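Local coordinates for protein putative non-ribosomal peptide synthetase (Actinomadura parvosata subsp. kistnae, PDB 6M7L) that probably takes part in non-ribosomal peptide assembly through a domain of the condensation family, seen here in complex with another protein, at residues A26-M31 and V86-L91; L65-G70 and G170-G175; G112-R117 and V399-E404. All blocks are in the same frame, centred on the assembly; numbering follows the deposited sequence.

Interaction 1: residues A26-M31 and V86-L91; sequences ARQRRM and VRQEIL
Q28 and Q88 meet through their side-chain amides, whose planes stand 88° apart, so the two groups cross rather than lie flat on each other. The second flat group is the guanidinium of R29: V86 touches it at the edge, in plane, with CG2 3.3 Å from NH1. That is a methyl at the rim of the group, a van der Waals touch rather than a polar bond. The arginine gets there because its chain bends at chi2 (65°), which swings the end toward V86 although the side chain leaves the helix in another direction.

Between the glutamines, NE2 of Q28 gives a weak hydrogen bond of 3.5 Å to OE1 of Q88. Stronger partners lie elsewhere: OE1 of Q28 accepts from T25 N at the start of helix 26-34, and its NE2 also reaches I151 O, which fixes the turn of the amide. F187 packs against both glutamines, and P23 O weakly receives Q88 NE2.

Helix 26-34 is thus tied to the polypeptide leading into the short antiparallel pair 77-78 and 89-90, close to the loop after strand 141-149, the place where condensation-family domains usually carry their HHxxxDG motif.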
ATOM      1  N   ALA A  26      20.232  15.124 -15.121  1.00 67.48           N
ATOM      2  CA  ALA A  26      20.414  14.563 -16.455  1.00 59.85           C
ATOM      3  C   ALA A  26      19.084  14.127 -17.054  1.00 65.28           C
ATOM      4  O   ALA A  26      18.808  14.386 -18.233  1.00 71.84           O
ATOM      5  CB  ALA A  26      21.391  13.387 -16.402  1.00 60.14           C
ATOM      6  N   ARG A  27      18.240  13.472 -16.254  1.00 60.93           N
ATOM      7  CA  ARG A  27      16.920  13.084 -16.739  1.00 59.04           C
ATOM      8  C   ARG A  27      16.062  14.305 -17.036  1.00 61.02           C
ATOM      9  O   ARG A  27      15.390  14.357 -18.072  1.00 59.85           O
ATOM     10  CB  ARG A  27      16.228  12.177 -15.725  1.00 62.96           C
ATOM     11  CG  ARG A  27      14.768  11.941 -16.050  1.00 62.62           C
ATOM     12  CD  ARG A  27      14.242  10.666 -15.433  1.00 66.52           C
ATOM     13  NE  ARG A  27      13.060  10.206 -16.149  1.00 72.74           N
ATOM     14  CZ  ARG A  27      13.103   9.433 -17.229  1.00 68.72           C
ATOM     15  NH1 ARG A  27      11.980   9.063 -17.831  1.00 66.86           N
ATOM     16  NH2 ARG A  27      14.273   9.030 -17.705  1.00 68.34           N
ATOM     17  N   GLN A  28      16.070  15.295 -16.140  1.00 62.06           N
ATOM     18  CA  GLN A  28      15.335  16.528 -16.401  1.00 64.73           C
ATOM     19  C   GLN A  28      15.838  17.212 -17.665  1.00 66.30           C
ATOM     20  O   GLN A  28      15.045  17.754 -18.446  1.00 65.23           O
ATOM     21  CB  GLN A  28      15.455  17.474 -15.209  1.00 61.58           C
ATOM     22  CG  GLN A  28      14.656  17.058 -14.000  1.00 61.96           C
ATOM     23  CD  GLN A  28      14.769  18.063 -12.878  1.00 66.94           C
ATOM     24  OE1 GLN A  28      15.869  18.492 -12.525  1.00 66.73           O
ATOM     25  NE2 GLN A  28      13.631  18.454 -12.316  1.00 59.68           N
ATOM     26  N   ARG A  29      17.156  17.206 -17.872  1.00 66.31           N
ATOM     27  CA  ARG A  29      17.729  17.791 -19.080  1.00 63.47           C
ATOM     28  C   ARG A  29      17.146  17.141 -20.328  1.00 65.08           C
ATOM     29  O   ARG A  29      16.716  17.830 -21.261  1.00 62.00           O
ATOM     30  CB  ARG A  29      19.252  17.650 -19.047  1.00 64.96           C
ATOM     31  CG  ARG A  29      19.957  18.023 -20.337  1.00 70.77           C
ATOM     32  CD  ARG A  29      19.809  19.495 -20.663  1.00 77.36           C
ATOM     33  NE  ARG A  29      20.468  19.819 -21.925  1.00 91.87           N
ATOM     34  CZ  ARG A  29      20.419  21.007 -22.518  1.00 94.49           C
ATOM     35  NH1 ARG A  29      19.737  22.004 -21.970  1.00 94.15           N
ATOM     36  NH2 ARG A  29      21.054  21.194 -23.667  1.00 85.94           N
ATOM     37  N   ARG A  30      17.105  15.807 -20.356  1.00 57.94           N
ATOM     38  CA  ARG A  30      16.558  15.122 -21.521  1.00 55.00           C
ATOM     39  C   ARG A  30      15.055  15.339 -21.636  1.00 58.44           C
ATOM     40  O   ARG A  30      14.534  15.543 -22.739  1.00 59.35           O
ATOM     41  CB  ARG A  30      16.886  13.632 -21.457  1.00 56.01           C
ATOM     42  CG  ARG A  30      16.561  12.891 -22.739  1.00 54.56           C
ATOM     43  CD  ARG A  30      17.104  11.475 -22.732  1.00 52.01           C
ATOM     44  NE  ARG A  30      16.776  10.783 -23.972  1.00 51.38           N
ATOM     45  CZ  ARG A  30      15.624  10.161 -24.195  1.00 55.86           C
ATOM     46  NH1 ARG A  30      14.689  10.137 -23.256  1.00 63.19           N
ATOM     47  NH2 ARG A  30      15.406   9.561 -25.357  1.00 62.03           N
ATOM     48  N   MET A  31      14.342  15.308 -20.507  1.00 57.68           N
ATOM     49  CA  MET A  31      12.898  15.510 -20.543  1.00 58.15           C
ATOM     50  C   MET A  31      12.548  16.905 -21.038  1.00 54.95           C
ATOM     51  O   MET A  31      11.588  17.079 -21.799  1.00 51.04           O
ATOM     52  CB  MET A  31      12.293  15.268 -19.159  1.00 59.22           C
ATOM     53  CG  MET A  31      12.374  13.827 -18.684  1.00 55.72           C
ATOM     54  SD  MET A  31      11.676  12.676 -19.877  1.00 55.63           S
ATOM     55  CE  MET A  31      10.078  13.434 -20.135  1.00 63.13           C
ATOM     56  N   VAL A  86      19.456  24.858 -18.901  1.00 94.38           N
ATOM     57  CA  VAL A  86      18.122  24.889 -18.312  1.00 89.64           C
ATOM     58  C   VAL A  86      18.266  25.097 -16.811  1.00 83.47           C
ATOM     59  O   VAL A  86      19.177  24.546 -16.182  1.00 81.56           O
ATOM     60  CB  VAL A  86      17.330  23.598 -18.614  1.00 83.01           C
ATOM     61  CG1 VAL A  86      15.915  23.690 -18.054  1.00 79.29           C
ATOM     62  CG2 VAL A  86      17.295  23.332 -20.109  1.00 78.58           C
ATOM     63  N   ARG A  87      17.364  25.892 -16.239  1.00 83.41           N
ATOM     64  CA  ARG A  87      17.412  26.277 -14.837  1.00 85.71           C
ATOM     65  C   ARG A  87      16.130  25.849 -14.130  1.00 83.12           C
ATOM     66  O   ARG A  87      15.052  25.819 -14.731  1.00 79.04           O
ATOM     67  CB  ARG A  87      17.622  27.796 -14.706  1.00 85.99           C
ATOM     68  CG  ARG A  87      17.410  28.368 -13.315  1.00 88.01           C
ATOM     69  CD  ARG A  87      17.571  29.880 -13.311  1.00 85.79           C
ATOM     70  NE  ARG A  87      16.726  30.508 -12.299  1.00 93.65           N
ATOM     71  CZ  ARG A  87      15.604  31.167 -12.570  1.00 91.73           C
ATOM     72  NH1 ARG A  87      15.195  31.296 -13.825  1.00 82.62           N
ATOM     73  NH2 ARG A  87      14.894  31.704 -11.585  1.00 86.83           N
ATOM     74  N   GLN A  88      16.259  25.505 -12.847  1.00 77.15           N
ATOM     75  CA  GLN A  88      15.121  25.139 -12.006  1.00 75.43           C
ATOM     76  C   GLN A  88      14.648  26.374 -11.245  1.00 77.10           C
ATOM     77  O   GLN A  88      15.307  26.818 -10.300  1.00 80.80           O
ATOM     78  CB  GLN A  88      15.503  24.018 -11.041  1.00 71.26           C
ATOM     79  CG  GLN A  88      14.910  22.655 -11.369  1.00 72.11           C
ATOM     80  CD  GLN A  88      15.372  21.572 -10.407  1.00 71.71           C
ATOM     81  OE1 GLN A  88      14.575  20.766  -9.928  1.00 66.38           O
ATOM     82  NE2 GLN A  88      16.668  21.546 -10.125  1.00 71.36           N
ATOM     83  N   GLU A  89      13.506  26.928 -11.651  1.00 73.01           N
ATOM     84  CA  GLU A  89      12.919  28.098 -11.002  1.00 70.17           C
ATOM     85  C   GLU A  89      11.763  27.637 -10.118  1.00 75.19           C
ATOM     86  O   GLU A  89      10.709  27.237 -10.623  1.00 77.65           O
ATOM     87  CB  GLU A  89      12.439  29.112 -12.039  1.00 70.68           C
ATOM     88  CG  GLU A  89      11.809  30.361 -11.437  1.00 77.10           C
ATOM     89  CD  GLU A  89      11.002  31.156 -12.445  1.00 80.58           C
ATOM     90  OE1 GLU A  89      10.613  30.583 -13.484  1.00 78.44           O
ATOM     91  OE2 GLU A  89      10.755  32.356 -12.198  1.00 86.95           O
ATOM     92  N   ILE A  90      11.953  27.708  -8.803  1.00 65.52           N
ATOM     93  CA  ILE A  90      10.951  27.250  -7.847  1.00 63.46           C
ATOM     94  C   ILE A  90      10.048  28.418  -7.470  1.00 60.57           C
ATOM     95  O   ILE A  90      10.513  29.421  -6.918  1.00 63.56           O
ATOM     96  CB  ILE A  90      11.605  26.640  -6.599  1.00 63.46           C
ATOM     97  CG1 ILE A  90      12.557  25.509  -6.985  1.00 59.58           C
ATOM     98  CG2 ILE A  90      10.537  26.128  -5.642  1.00 65.32           C
ATOM     99  CD1 ILE A  90      13.132  24.772  -5.795  1.00 62.43           C
ATOM    100  N   LEU A  91       8.758  28.283  -7.756  1.00 64.16           N
ATOM    101  CA  LEU A  91       7.767  29.277  -7.382  1.00 64.93           C
ATOM    102  C   LEU A  91       7.215  28.976  -5.990  1.00 67.71           C
ATOM    103  O   LEU A  91       7.466  27.921  -5.406  1.00 72.65           O
ATOM    104  CB  LEU A  91       6.631  29.307  -8.404  1.00 63.47           C
ATOM    105  CG  LEU A  91       7.005  29.355  -9.883  1.00 65.62           C
ATOM    106  CD1 LEU A  91       5.753  29.399 -10.745  1.00 67.39           C
ATOM    107  CD2 LEU A  91       7.902  30.546 -10.168  1.00 68.51           C
TER

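Interaction 2: residues L65-G70 and G170-G175; sequences LADVGG and GARREG
D67 and R172 find each other because both set CG anti to their own carbonyl carbon, beside the backbone N, and because R172 then bends sharply at chi2 (-76°) and runs straight to its guanidinium. The two side chains come from opposite directions, one from helix 58-71 and the other from near the C-terminal end of helix 155-172, and span a gap in which D67 CA and R172 CA are 9.1 Å apart.

They join in a two-point salt bridge along the NE and NH2 edge. NH2 of R172 donates to the syn lone pair of D67 OD1 at 2.7 Å, with a bent N-H...O angle of 135°. NE faces OD2, although the modelled 2.4 Å is too short to trust in detail. Carboxylate and guanidinium planes are 29° apart, so the pairing is twisted rather than coplanar.

P178 touches both residues, while on the same pair of helices V68 packs on L161 and L165, the apolar part of the junction. G175, at positive phi, is the C-prime residue of a Schellman motif, and R173 and E174 form salt bridges with the other protein of the assembly.

The charges of D67 and R172 probably neutralise each other largely at this partly exposed site, and the ion pairing, with its NH2 to OD1 bond, probably limits rotation of both groups.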
ATOM      1  N   LEU A  65      -5.023  20.585  -4.112  1.00 65.07           N
ATOM      2  CA  LEU A  65      -4.073  20.576  -5.221  1.00 55.71           C
ATOM      3  C   LEU A  65      -2.929  21.549  -4.962  1.00 62.41           C
ATOM      4  O   LEU A  65      -1.752  21.201  -5.121  1.00 61.26           O
ATOM      5  CB  LEU A  65      -4.792  20.914  -6.526  1.00 62.12           C
ATOM      6  CG  LEU A  65      -5.715  19.831  -7.090  1.00 58.75           C
ATOM      7  CD1 LEU A  65      -6.540  20.361  -8.255  1.00 51.21           C
ATOM      8  CD2 LEU A  65      -4.912  18.610  -7.506  1.00 52.38           C
ATOM      9  N   ALA A  66      -3.259  22.774  -4.541  1.00 54.51           N
ATOM     10  CA  ALA A  66      -2.221  23.736  -4.186  1.00 51.65           C
ATOM     11  C   ALA A  66      -1.377  23.246  -3.017  1.00 60.00           C
ATOM     12  O   ALA A  66      -0.178  23.544  -2.953  1.00 61.83           O
ATOM     13  CB  ALA A  66      -2.850  25.088  -3.858  1.00 54.85           C
ATOM     14  N   ASP A  67      -1.977  22.491  -2.090  1.00 60.69           N
ATOM     15  CA  ASP A  67      -1.227  21.982  -0.943  1.00 60.25           C
ATOM     16  C   ASP A  67      -0.202  20.939  -1.369  1.00 59.31           C
ATOM     17  O   ASP A  67       0.922  20.921  -0.851  1.00 62.22           O
ATOM     18  CB  ASP A  67      -2.180  21.395   0.094  1.00 66.95           C
ATOM     19  CG  ASP A  67      -3.032  22.450   0.759  1.00 75.56           C
ATOM     20  OD1 ASP A  67      -2.557  23.597   0.899  1.00 77.65           O
ATOM     21  OD2 ASP A  67      -4.179  22.131   1.139  1.00 70.47           O
ATOM     22  N   VAL A  68      -0.574  20.054  -2.296  1.00 58.55           N
ATOM     23  CA  VAL A  68       0.392  19.106  -2.845  1.00 56.45           C
ATOM     24  C   VAL A  68       1.538  19.853  -3.512  1.00 63.38           C
ATOM     25  O   VAL A  68       2.711  19.493  -3.350  1.00 63.84           O
ATOM     26  CB  VAL A  68      -0.301  18.144  -3.827  1.00 57.63           C
ATOM     27  CG1 VAL A  68       0.701  17.140  -4.381  1.00 49.69           C
ATOM     28  CG2 VAL A  68      -1.450  17.439  -3.143  1.00 58.68           C
ATOM     29  N   GLY A  69       1.218  20.907  -4.267  1.00 54.87           N
ATOM     30  CA  GLY A  69       2.263  21.716  -4.870  1.00 60.52           C
ATOM     31  C   GLY A  69       3.143  22.397  -3.839  1.00 67.84           C
ATOM     32  O   GLY A  69       4.360  22.484  -4.009  1.00 60.65           O
ATOM     33  N   GLY A  70       2.538  22.891  -2.754  1.00 62.71           N
ATOM     34  CA  GLY A  70       3.330  23.466  -1.682  1.00 53.20           C
ATOM     35  C   GLY A  70       4.205  22.445  -0.985  1.00 56.45           C
ATOM     36  O   GLY A  70       5.297  22.775  -0.514  1.00 63.10           O
ATOM     37  N   GLY A 170      -8.645  15.670   2.599  1.00 69.76           N
ATOM     38  CA  GLY A 170      -9.340  15.368   3.840  1.00 65.73           C
ATOM     39  C   GLY A 170      -9.279  16.511   4.834  1.00 65.39           C
ATOM     40  O   GLY A 170     -10.245  16.774   5.555  1.00 66.15           O
ATOM     41  N   ALA A 171      -8.147  17.212   4.879  1.00 63.79           N
ATOM     42  CA  ALA A 171      -8.038  18.379   5.744  1.00 70.78           C
ATOM     43  C   ALA A 171      -8.769  19.580   5.156  1.00 73.81           C
ATOM     44  O   ALA A 171      -9.445  20.315   5.885  1.00 74.11           O
ATOM     45  CB  ALA A 171      -6.567  18.714   5.990  1.00 69.16           C
ATOM     46  N   ARG A 172      -8.650  19.789   3.842  1.00 67.42           N
ATOM     47  CA  ARG A 172      -9.286  20.942   3.212  1.00 67.94           C
ATOM     48  C   ARG A 172     -10.804  20.828   3.244  1.00 69.57           C
ATOM     49  O   ARG A 172     -11.501  21.834   3.425  1.00 72.09           O
ATOM     50  CB  ARG A 172      -8.791  21.095   1.773  1.00 68.16           C
ATOM     51  CG  ARG A 172      -7.371  21.621   1.654  1.00 66.98           C
ATOM     52  CD  ARG A 172      -7.301  23.115   1.929  1.00 68.08           C
ATOM     53  NE  ARG A 172      -5.920  23.585   2.012  1.00 72.60           N
ATOM     54  CZ  ARG A 172      -5.567  24.866   2.061  1.00 77.24           C
ATOM     55  NH1 ARG A 172      -6.492  25.814   2.028  1.00 84.67           N
ATOM     56  NH2 ARG A 172      -4.285  25.198   2.139  1.00 71.45           N
ATOM     57  N   ARG A 173     -11.338  19.617   3.069  1.00 69.19           N
ATOM     58  CA  ARG A 173     -12.785  19.437   3.114  1.00 71.78           C
ATOM     59  C   ARG A 173     -13.359  19.696   4.499  1.00 67.96           C
ATOM     60  O   ARG A 173     -14.579  19.834   4.630  1.00 69.22           O
ATOM     61  CB  ARG A 173     -13.164  18.028   2.654  1.00 64.77           C
ATOM     62  CG  ARG A 173     -12.989  16.963   3.717  1.00 73.68           C
ATOM     63  CD  ARG A 173     -13.498  15.617   3.237  1.00 68.94           C
ATOM     64  NE  ARG A 173     -14.334  14.964   4.242  1.00 77.24           N
ATOM     65  CZ  ARG A 173     -15.660  14.894   4.177  1.00 73.97           C
ATOM     66  NH1 ARG A 173     -16.305  15.427   3.148  1.00 70.36           N
ATOM     67  NH2 ARG A 173     -16.340  14.284   5.137  1.00 73.80           N
ATOM     68  N   GLU A 174     -12.514  19.758   5.527  1.00 72.84           N
ATOM     69  CA  GLU A 174     -12.919  20.140   6.870  1.00 69.30           C
ATOM     70  C   GLU A 174     -12.498  21.564   7.210  1.00 72.65           C
ATOM     71  O   GLU A 174     -12.327  21.890   8.389  1.00 74.99           O
ATOM     72  CB  GLU A 174     -12.347  19.155   7.891  1.00 72.94           C
ATOM     73  CG  GLU A 174     -12.821  17.725   7.691  1.00 71.23           C
ATOM     74  CD  GLU A 174     -11.975  16.718   8.442  1.00 76.14           C
ATOM     75  OE1 GLU A 174     -11.065  17.139   9.185  1.00 76.16           O
ATOM     76  OE2 GLU A 174     -12.219  15.502   8.284  1.00 82.22           O
ATOM     77  N   GLY A 175     -12.322  22.412   6.199  1.00 78.18           N
ATOM     78  CA  GLY A 175     -11.962  23.805   6.420  1.00 77.27           C
ATOM     79  C   GLY A 175     -10.677  23.997   7.194  1.00 80.45           C
ATOM     80  O   GLY A 175     -10.586  24.910   8.025  1.00 90.57           O
TER

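Interaction 3: residues G112-R117 and V399-E404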
ATOM      1  N   GLY A 112     -12.241  10.231 -24.711  1.00 56.77           N
ATOM      2  CA  GLY A 112     -11.552  11.197 -25.552  1.00 54.05           C
ATOM      3  C   GLY A 112     -10.980  12.358 -24.763  1.00 54.78           C
ATOM      4  O   GLY A 112      -9.871  12.822 -25.042  1.00 63.19           O
ATOM      5  N   LEU A 113     -11.725  12.843 -23.769  1.00 53.38           N
ATOM      6  CA  LEU A 113     -11.251  13.966 -22.969  1.00 51.96           C
ATOM      7  C   LEU A 113     -10.003  13.591 -22.182  1.00 55.02           C
ATOM      8  O   LEU A 113      -9.029  14.352 -22.141  1.00 58.73           O
ATOM      9  CB  LEU A 113     -12.358  14.442 -22.033  1.00 49.82           C
ATOM     10  CG  LEU A 113     -13.471  15.217 -22.733  1.00 50.92           C
ATOM     11  CD1 LEU A 113     -14.677  15.360 -21.826  1.00 56.88           C
ATOM     12  CD2 LEU A 113     -12.950  16.577 -23.150  1.00 41.94           C
ATOM     13  N   LEU A 114     -10.011  12.415 -21.551  1.00 57.20           N
ATOM     14  CA  LEU A 114      -8.858  11.991 -20.763  1.00 58.12           C
ATOM     15  C   LEU A 114      -7.615  11.857 -21.630  1.00 55.13           C
ATOM     16  O   LEU A 114      -6.525  12.290 -21.238  1.00 55.58           O
ATOM     17  CB  LEU A 114      -9.162  10.672 -20.054  1.00 58.68           C
ATOM     18  CG  LEU A 114     -10.177  10.720 -18.912  1.00 56.88           C
ATOM     19  CD1 LEU A 114     -10.544   9.310 -18.475  1.00 54.28           C
ATOM     20  CD2 LEU A 114      -9.624  11.518 -17.740  1.00 55.93           C
ATOM     21  N   ALA A 115      -7.757  11.265 -22.819  1.00 54.89           N
ATOM     22  CA  ALA A 115      -6.611  11.117 -23.710  1.00 58.67           C
ATOM     23  C   ALA A 115      -6.096  12.471 -24.179  1.00 59.15           C
ATOM     24  O   ALA A 115      -4.884  12.714 -24.180  1.00 60.06           O
ATOM     25  CB  ALA A 115      -6.987  10.243 -24.907  1.00 48.81           C
ATOM     26  N   ASP A 116      -7.003  13.366 -24.576  1.00 54.12           N
ATOM     27  CA  ASP A 116      -6.591  14.684 -25.044  1.00 58.27           C
ATOM     28  C   ASP A 116      -5.899  15.472 -23.939  1.00 59.87           C
ATOM     29  O   ASP A 116      -4.813  16.025 -24.143  1.00 59.50           O
ATOM     30  CB  ASP A 116      -7.798  15.456 -25.574  1.00 63.24           C
ATOM     31  CG  ASP A 116      -7.498  16.924 -25.784  1.00 63.14           C
ATOM     32  OD1 ASP A 116      -6.808  17.254 -26.770  1.00 72.28           O
ATOM     33  OD2 ASP A 116      -7.940  17.748 -24.955  1.00 66.56           O
ATOM     34  N   ARG A 117      -6.521  15.539 -22.758  1.00 62.47           N
ATOM     35  CA  ARG A 117      -5.942  16.318 -21.667  1.00 59.47           C
ATOM     36  C   ARG A 117      -4.628  15.719 -21.181  1.00 58.09           C
ATOM     37  O   ARG A 117      -3.742  16.457 -20.738  1.00 64.69           O
ATOM     38  CB  ARG A 117      -6.935  16.426 -20.511  1.00 58.26           C
ATOM     39  CG  ARG A 117      -8.251  17.102 -20.863  1.00 57.83           C
ATOM     40  CD  ARG A 117      -8.049  18.524 -21.363  1.00 62.94           C
ATOM     41  NE  ARG A 117      -9.304  19.272 -21.372  1.00 58.67           N
ATOM     42  CZ  ARG A 117     -10.144  19.315 -22.401  1.00 56.10           C
ATOM     43  NH1 ARG A 117     -11.264  20.020 -22.314  1.00 53.93           N
ATOM     44  NH2 ARG A 117      -9.864  18.656 -23.518  1.00 52.49           N
ATOM     45  N   VAL A 399      -9.641   5.193 -12.864  1.00 60.43           N
ATOM     46  CA  VAL A 399     -10.194   5.126 -14.213  1.00 56.41           C
ATOM     47  C   VAL A 399      -9.069   4.721 -15.159  1.00 64.69           C
ATOM     48  O   VAL A 399      -8.029   5.397 -15.186  1.00 64.82           O
ATOM     49  CB  VAL A 399     -10.807   6.470 -14.637  1.00 64.28           C
ATOM     50  CG1 VAL A 399     -11.250   6.422 -16.098  1.00 48.15           C
ATOM     51  CG2 VAL A 399     -11.967   6.835 -13.722  1.00 56.30           C
ATOM     52  N   PRO A 400      -9.223   3.647 -15.933  1.00 73.25           N
ATOM     53  CA  PRO A 400      -8.137   3.224 -16.823  1.00 69.28           C
ATOM     54  C   PRO A 400      -7.882   4.251 -17.912  1.00 63.76           C
ATOM     55  O   PRO A 400      -8.802   4.900 -18.412  1.00 72.14           O
ATOM     56  CB  PRO A 400      -8.653   1.903 -17.404  1.00 71.05           C
ATOM     57  CG  PRO A 400     -10.137   2.020 -17.325  1.00 71.39           C
ATOM     58  CD  PRO A 400     -10.399   2.772 -16.050  1.00 71.48           C
ATOM     59  N   MET A 401      -6.612   4.398 -18.264  1.00 69.48           N
ATOM     60  CA  MET A 401      -6.140   5.240 -19.348  1.00 68.30           C
ATOM     61  C   MET A 401      -5.429   4.372 -20.376  1.00 69.85           C
ATOM     62  O   MET A 401      -4.996   3.256 -20.063  1.00 71.53           O
ATOM     63  CB  MET A 401      -5.175   6.316 -18.826  1.00 65.51           C
ATOM     64  CG  MET A 401      -5.754   7.243 -17.772  1.00 60.76           C
ATOM     65  SD  MET A 401      -6.563   8.691 -18.472  1.00 63.35           S
ATOM     66  CE  MET A 401      -5.257   9.326 -19.519  1.00 61.53           C
ATOM     67  N   PRO A 402      -5.293   4.843 -21.614  1.00 70.27           N
ATOM     68  CA  PRO A 402      -4.462   4.121 -22.584  1.00 71.00           C
ATOM     69  C   PRO A 402      -3.018   4.044 -22.110  1.00 74.01           C
ATOM     70  O   PRO A 402      -2.600   4.727 -21.173  1.00 69.24           O
ATOM     71  CB  PRO A 402      -4.597   4.954 -23.863  1.00 66.02           C
ATOM     72  CG  PRO A 402      -5.901   5.661 -23.711  1.00 69.37           C
ATOM     73  CD  PRO A 402      -6.022   5.961 -22.240  1.00 78.24           C
ATOM     74  N   GLU A 403      -2.250   3.181 -22.776  1.00 74.79           N
ATOM     75  CA  GLU A 403      -0.853   2.986 -22.409  1.00 66.36           C
ATOM     76  C   GLU A 403      -0.096   4.307 -22.457  1.00 68.66           C
ATOM     77  O   GLU A 403      -0.360   5.164 -23.305  1.00 69.01           O
ATOM     78  CB  GLU A 403      -0.196   1.970 -23.344  1.00 66.00           C
ATOM     79  CG  GLU A 403      -0.733   0.552 -23.217  1.00 66.75           C
ATOM     80  CD  GLU A 403      -0.289  -0.135 -21.940  1.00 60.83           C
ATOM     81  OE1 GLU A 403      -0.857  -1.198 -21.611  1.00 67.86           O
ATOM     82  OE2 GLU A 403       0.628   0.381 -21.265  1.00 64.79           O
ATOM     83  N   GLU A 404       0.843   4.470 -21.527  1.00 64.17           N
ATOM     84  CA  GLU A 404       1.615   5.701 -21.441  1.00 65.55           C
ATOM     85  C   GLU A 404       2.407   5.939 -22.721  1.00 68.09           C
ATOM     86  O   GLU A 404       2.822   5.002 -23.409  1.00 69.31           O
ATOM     87  CB  GLU A 404       2.570   5.649 -20.248  1.00 65.29           C
ATOM     88  CG  GLU A 404       1.924   5.966 -18.915  1.00 72.39           C
ATOM     89  CD  GLU A 404       2.803   5.588 -17.741  1.00 88.41           C
ATOM     90  OE1 GLU A 404       3.675   4.709 -17.911  1.00 90.54           O
ATOM     91  OE2 GLU A 404       2.624   6.169 -16.649  1.00 88.06           O
TER
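V399, from strand 395-399, comes first, and it reaches L114 of helix 110-119 with a single methyl: CG1 lies 3.8 Å from L114 CD1, a touch between branch ends. The two side chains cross at about a right angle. V399 also belongs to the sheet, bonded through the backbone to A49 and packed on A49 and R51 of strand 45-53.

M401 does most of the rest. The bend of its chain at chi2 (-89°) brings the sulfur to the helix, and a second bend at chi3 (-53°) turns the terminal methyl toward the L114 carbonyl. SD sits 3.6 Å from L114 CB and 4.0 Å from L114 CD1, and CE comes 3.7 Å from L114 O. M401 therefore covers CB of L114 and shares CD1 with V399, while F135 and L145 of the sheet also pack against the leucine.

Strand 395-399 is the outermost strand beside 45-53 in the five-stranded sheet, yet it follows strand 374-380 of the four-stranded one. A crossing of this kind between the two halves of the domain is consistent with the latch of condensation domains, and helix 110-119 packs where the crossing chain leaves the sheet.

P402 points toward the helix but stays looser, its CG 4.9 Å from A115 CB; its carbonyl oxygen accepts from R47 NH2. Beyond it the chain departs from the helix: E403 OE1 bonds to S248 OG on strand 246-253, back in the four-stranded sheet, and E404 OE1 makes a long, weak ion pair with R150.

In the fold
Interaction 1 is the buried one of the three and mostly polar, with one weak bond between glutamines that have other partners outside it. Interaction 2 lies at the surface and rests on charge, joining two helices at an end that also faces the other protein. Interaction 3 is partly buried and apolar, setting a helix against the chain that leaves an edge strand. None touches another: nearest atoms are about 6 Å apart between 1 and 2, 9 Å between 1 and 3 and 13 Å between 2 and 3. Still, R76 bonds both L91 and the end of 65-70, and R150 lies near both M31 and E404.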